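PDB 4FHO: internalin C2 from Listeria monocytogenes serotype 4b str. F2365, which is a leucine-rich-repeat protein of the internalin family, and probably serves in bacterial adhesion to, or invasion of, host cells. Local coordinates for residues T148-S151 with P152-G155; L162-N166 with N167-D171. One frame throughout, in Å; residues are numbered along the deposited sequence.

In the fold
Both contacts are local, made within continuous runs of the leucine-rich-repeat region, and their centres lie about 11 Å apart on the same side of the chain's centre. Interaction 2 (162-166 with 167-171) is buried and takes in the end of strand 161-163 and the turn after it; interaction 1 (148-151 with 152-155) is only partly buried and lies in the loop that leads from strand 139-141 to that strand. Their polar chemistry differs accordingly: a side-chain acceptor and short-range backbone bonds fix a 3-10 turn in interaction 1, whereas a buried amide serves main-chain atoms in interaction 2. They meet through apolar groups, Ile-150 packing on Val-169 and Ile-164.

Interaction 1: T148-S151 with P152-G155; sequences TNIS and PLAG
Two backbone hydrogen bonds carry the chain from Ile-150 and Ser-151 into Leu-153 and Ala-154. Leu-153 N donates to Ile-150 O at 2.9 Å, and Ala-154 N to Ser-151 O at 3.2 Å with an N-H...O angle of 167°. Both span three residues, the spacing of a 3-10 helix, which agrees with the short 3-10 segment that takes in Ser-151, Pro-152 and Leu-153. Pro-152, in its first turn, has no N-H to give, so its nitrogen makes no bond to Ile-150 O.

A side-chain acceptor sets the start of this turn. Asn-149 OD1 takes the backbone N of Ser-151 at 3.1 Å, closing an Asx turn, and also receives Ser-151 OG at 2.8 Å. The two donors approach differently: the N-H comes from well above the carbonyl plane, while the hydroxyl is tilted only 16° from it. With chi1 at -67°, Ser-151 turns OG back beside its own backbone N, which brings both donors to the one oxygen.

The apolar part is a crossing of two branched side chains. Ile-150 has CG2 anti to its backbone N, and this methyl meets Leu-153 CD1 at 3.3 Å, closer than usual for two carbons, with Leu-153 CG at 3.6 Å. Because two conformers of Ile-150 were deposited, the tightness of that approach is doubtful.

In the repeat fold, this turn lies on the return path from strand 139-141 to strand 161-163, where Ile-150 packs on Ile-164, Val-169 and Leu-175 of the next loop.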
loop_
_atom_site.group_PDB
_atom_site.type_symbol
_atom_site.label_atom_id
_atom_site.label_comp_id
_atom_site.label_asym_id
_atom_site.label_seq_id
_atom_site.Cartn_x
_atom_site.Cartn_y
_atom_site.Cartn_z
ATOM N N THR A 148 8.310 12.917 5.242
ATOM C CA THR A 148 8.224 14.366 5.371
ATOM C C THR A 148 7.413 14.968 4.225
ATOM O O THR A 148 6.465 15.689 4.467
ATOM C CB THR A 148 9.638 14.993 5.441
ATOM O OG1 THR A 148 10.420 14.573 4.314
ATOM C CG2 THR A 148 10.356 14.532 6.690
ATOM N N ASN A 149 7.755 14.626 2.985
ATOM C CA ASN A 149 7.227 15.285 1.788
ATOM C C ASN A 149 6.056 14.493 1.171
ATOM O O ASN A 149 6.220 13.326 0.862
ATOM C CB ASN A 149 8.375 15.444 0.769
ATOM C CG ASN A 149 8.040 16.371 -0.387
ATOM O OD1 ASN A 149 7.020 17.066 -0.389
ATOM N ND2 ASN A 149 8.926 16.413 -1.367
ATOM N N ILE A 150 4.902 15.159 0.997
ATOM C CA ILE A 150 3.696 14.581 0.370
ATOM C C ILE A 150 3.570 15.014 -1.110
ATOM O O ILE A 150 2.631 14.609 -1.804
ATOM C CB ILE A 150 2.419 14.984 1.147
ATOM C CG1 ILE A 150 2.478 14.546 2.608
ATOM C CG2 ILE A 150 1.160 14.339 0.586
ATOM C CD1 ILE A 150 1.178 14.854 3.327
ATOM N N SER A 151 4.529 15.799 -1.626
ATOM C CA SER A 151 4.478 16.272 -3.035
ATOM C C SER A 151 4.138 15.188 -4.083
ATOM O O SER A 151 3.299 15.441 -4.948
ATOM C CB SER A 151 5.769 17.006 -3.442
ATOM O OG SER A 151 5.858 18.215 -2.717
ATOM N N PRO A 152 4.725 13.974 -3.966
ATOM C CA PRO A 152 4.406 12.903 -4.915
ATOM C C PRO A 152 2.965 12.407 -4.962
ATOM O O PRO A 152 2.612 11.771 -5.944
ATOM C CB PRO A 152 5.336 11.767 -4.472
ATOM C CG PRO A 152 6.493 12.476 -3.870
ATOM C CD PRO A 152 5.816 13.544 -3.074
ATOM N N LEU A 153 2.158 12.677 -3.928
ATOM C CA LEU A 153 0.728 12.334 -3.928
ATOM C C LEU A 153 -0.200 13.285 -4.688
ATOM O O LEU A 153 -1.358 12.927 -4.921
ATOM C CB LEU A 153 0.194 12.205 -2.487
ATOM C CG LEU A 153 0.953 11.354 -1.477
ATOM C CD1 LEU A 153 0.139 11.253 -0.191
ATOM C CD2 LEU A 153 1.259 9.976 -2.045
ATOM N N ALA A 154 0.287 14.465 -5.091
ATOM C CA ALA A 154 -0.552 15.532 -5.665
ATOM C C ALA A 154 -1.384 15.134 -6.886
ATOM O O ALA A 154 -2.516 15.595 -7.041
ATOM C CB ALA A 154 0.285 16.773 -5.983
ATOM N N GLY A 155 -0.826 14.269 -7.726
ATOM C CA GLY A 155 -1.530 13.724 -8.880
ATOM C C GLY A 155 -2.414 12.513 -8.624
ATOM O O GLY A 155 -3.055 12.040 -9.561
#

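Interaction 2: L162-N166 with N167-D171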
loop_
_atom_site.group_PDB
_atom_site.type_symbol
_atom_site.label_atom_id
_atom_site.label_comp_id
_atom_site.label_asym_id
_atom_site.label_seq_id
_atom_site.Cartn_x
_atom_site.Cartn_y
_atom_site.Cartn_z
ATOM N N LEU A 162 -6.771 8.497 2.875
ATOM C CA LEU A 162 -5.330 8.722 3.057
ATOM C C LEU A 162 -5.013 8.718 4.545
ATOM O O LEU A 162 -5.550 9.528 5.288
ATOM C CB LEU A 162 -4.880 10.044 2.431
ATOM C CG LEU A 162 -3.399 10.461 2.561
ATOM C CD1 LEU A 162 -2.441 9.389 2.026
ATOM C CD2 LEU A 162 -3.118 11.795 1.880
ATOM N N SER A 163 -4.103 7.835 4.954
ATOM C CA SER A 163 -3.661 7.743 6.323
ATOM C C SER A 163 -2.156 8.000 6.361
ATOM O O SER A 163 -1.386 7.234 5.795
ATOM C CB SER A 163 -4.023 6.360 6.851
ATOM O OG SER A 163 -3.914 6.319 8.233
ATOM N N ILE A 164 -1.759 9.074 7.046
ATOM C CA ILE A 164 -0.364 9.529 7.150
ATOM C C ILE A 164 0.071 9.812 8.597
ATOM O O ILE A 164 1.057 10.515 8.821
ATOM C CB ILE A 164 -0.114 10.776 6.262
ATOM C CG1 ILE A 164 -1.076 11.918 6.612
ATOM C CG2 ILE A 164 -0.214 10.405 4.783
ATOM C CD1 ILE A 164 -0.652 13.259 6.047
ATOM N N GLY A 165 -0.614 9.210 9.572
ATOM C CA GLY A 165 -0.304 9.407 10.988
ATOM C C GLY A 165 1.063 8.899 11.398
ATOM O O GLY A 165 1.602 8.026 10.748
ATOM N N ASN A 166 1.652 9.501 12.431
ATOM C CA ASN A 166 3.000 9.147 12.914
ATOM C C ASN A 166 4.060 9.233 11.806
ATOM O O ASN A 166 4.689 8.240 11.451
ATOM C CB ASN A 166 2.994 7.767 13.595
ATOM C CG ASN A 166 2.060 7.713 14.784
ATOM O OD1 ASN A 166 2.425 8.117 15.879
ATOM N ND2 ASN A 166 0.857 7.219 14.572
ATOM N N ASN A 167 4.152 10.408 11.195
ATOM C CA ASN A 167 5.206 10.732 10.240
ATOM C C ASN A 167 5.808 12.087 10.664
ATOM O O ASN A 167 5.659 12.469 11.824
ATOM C CB ASN A 167 4.617 10.675 8.814
ATOM C CG ASN A 167 4.562 9.272 8.261
ATOM O OD1 ASN A 167 5.590 8.701 7.970
ATOM N ND2 ASN A 167 3.363 8.703 8.125
ATOM N N GLN A 168 6.466 12.808 9.751
ATOM C CA GLN A 168 7.047 14.119 10.024
ATOM C C GLN A 168 6.536 15.145 8.994
ATOM O O GLN A 168 7.265 16.045 8.609
ATOM C CB GLN A 168 8.574 14.011 9.987
ATOM C CG GLN A 168 9.192 13.016 10.969
ATOM C CD GLN A 168 10.157 13.657 11.950
ATOM O OE1 GLN A 168 9.739 14.295 12.921
ATOM N NE2 GLN A 168 11.459 13.494 11.697
ATOM N N VAL A 169 5.277 15.000 8.571
ATOM C CA VAL A 169 4.682 15.824 7.527
ATOM C C VAL A 169 4.438 17.223 8.094
ATOM O O VAL A 169 3.887 17.343 9.182
ATOM C CB VAL A 169 3.345 15.224 7.025
ATOM C CG1 VAL A 169 2.614 16.173 6.088
ATOM C CG2 VAL A 169 3.582 13.901 6.324
ATOM N N ASN A 170 4.866 18.257 7.367
ATOM C CA ASN A 170 4.637 19.673 7.752
ATOM C C ASN A 170 3.856 20.537 6.763
ATOM O O ASN A 170 3.615 21.716 7.045
ATOM C CB ASN A 170 5.974 20.359 8.133
ATOM C CG ASN A 170 6.875 20.641 6.936
ATOM O OD1 ASN A 170 7.833 19.931 6.692
ATOM N ND2 ASN A 170 6.585 21.715 6.213
ATOM N N ASP A 171 3.468 19.968 5.621
ATOM C CA ASP A 171 2.841 20.724 4.539
ATOM C C ASP A 171 1.752 19.847 3.917
ATOM O O ASP A 171 2.055 18.786 3.389
ATOM C CB ASP A 171 3.930 21.105 3.510
ATOM C CG ASP A 171 3.506 22.214 2.553
ATOM O OD1 ASP A 171 2.302 22.534 2.430
ATOM O OD2 ASP A 171 4.411 22.778 1.907
#
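Asn-167 reaches back over the turn to the carbonyl of Ile-164, just past strand 161-163 of the parallel sheet in this leucine-rich-repeat fold. Its CB lies 3.6 Å from Ile-164 O. With chi1 at -82°, CG stands beside the backbone N and anti to the carbonyl carbon, which folds the amide back over the preceding peptide, CG being 3.4 Å from Asn-166 O. At the tip, ND2 gives Ile-164 O a 3.0 Å hydrogen bond that is almost straight, 170° at the hydrogen. The acceptor lies in the plane of the Asn-167 amide, but the donor comes from above the Ile-164 carbonyl plane.

The same nitrogen also bonds to Leu-142 O, and OD1 accepts from Ile-147 N; this buried amide therefore ties its own turn to the adjoining loop. A similar service comes from the other flank, where Asn-189 ND2 donates to Ile-164 O and its OD1 accepts from Val-169 N, consistent with the asparagine arrays of leucine-rich repeats.

Apolar contact across the turn is looser: Val-169 has its CB directed toward 162-166, and its CG2 lies 4.3 Å from Ile-164 CD1.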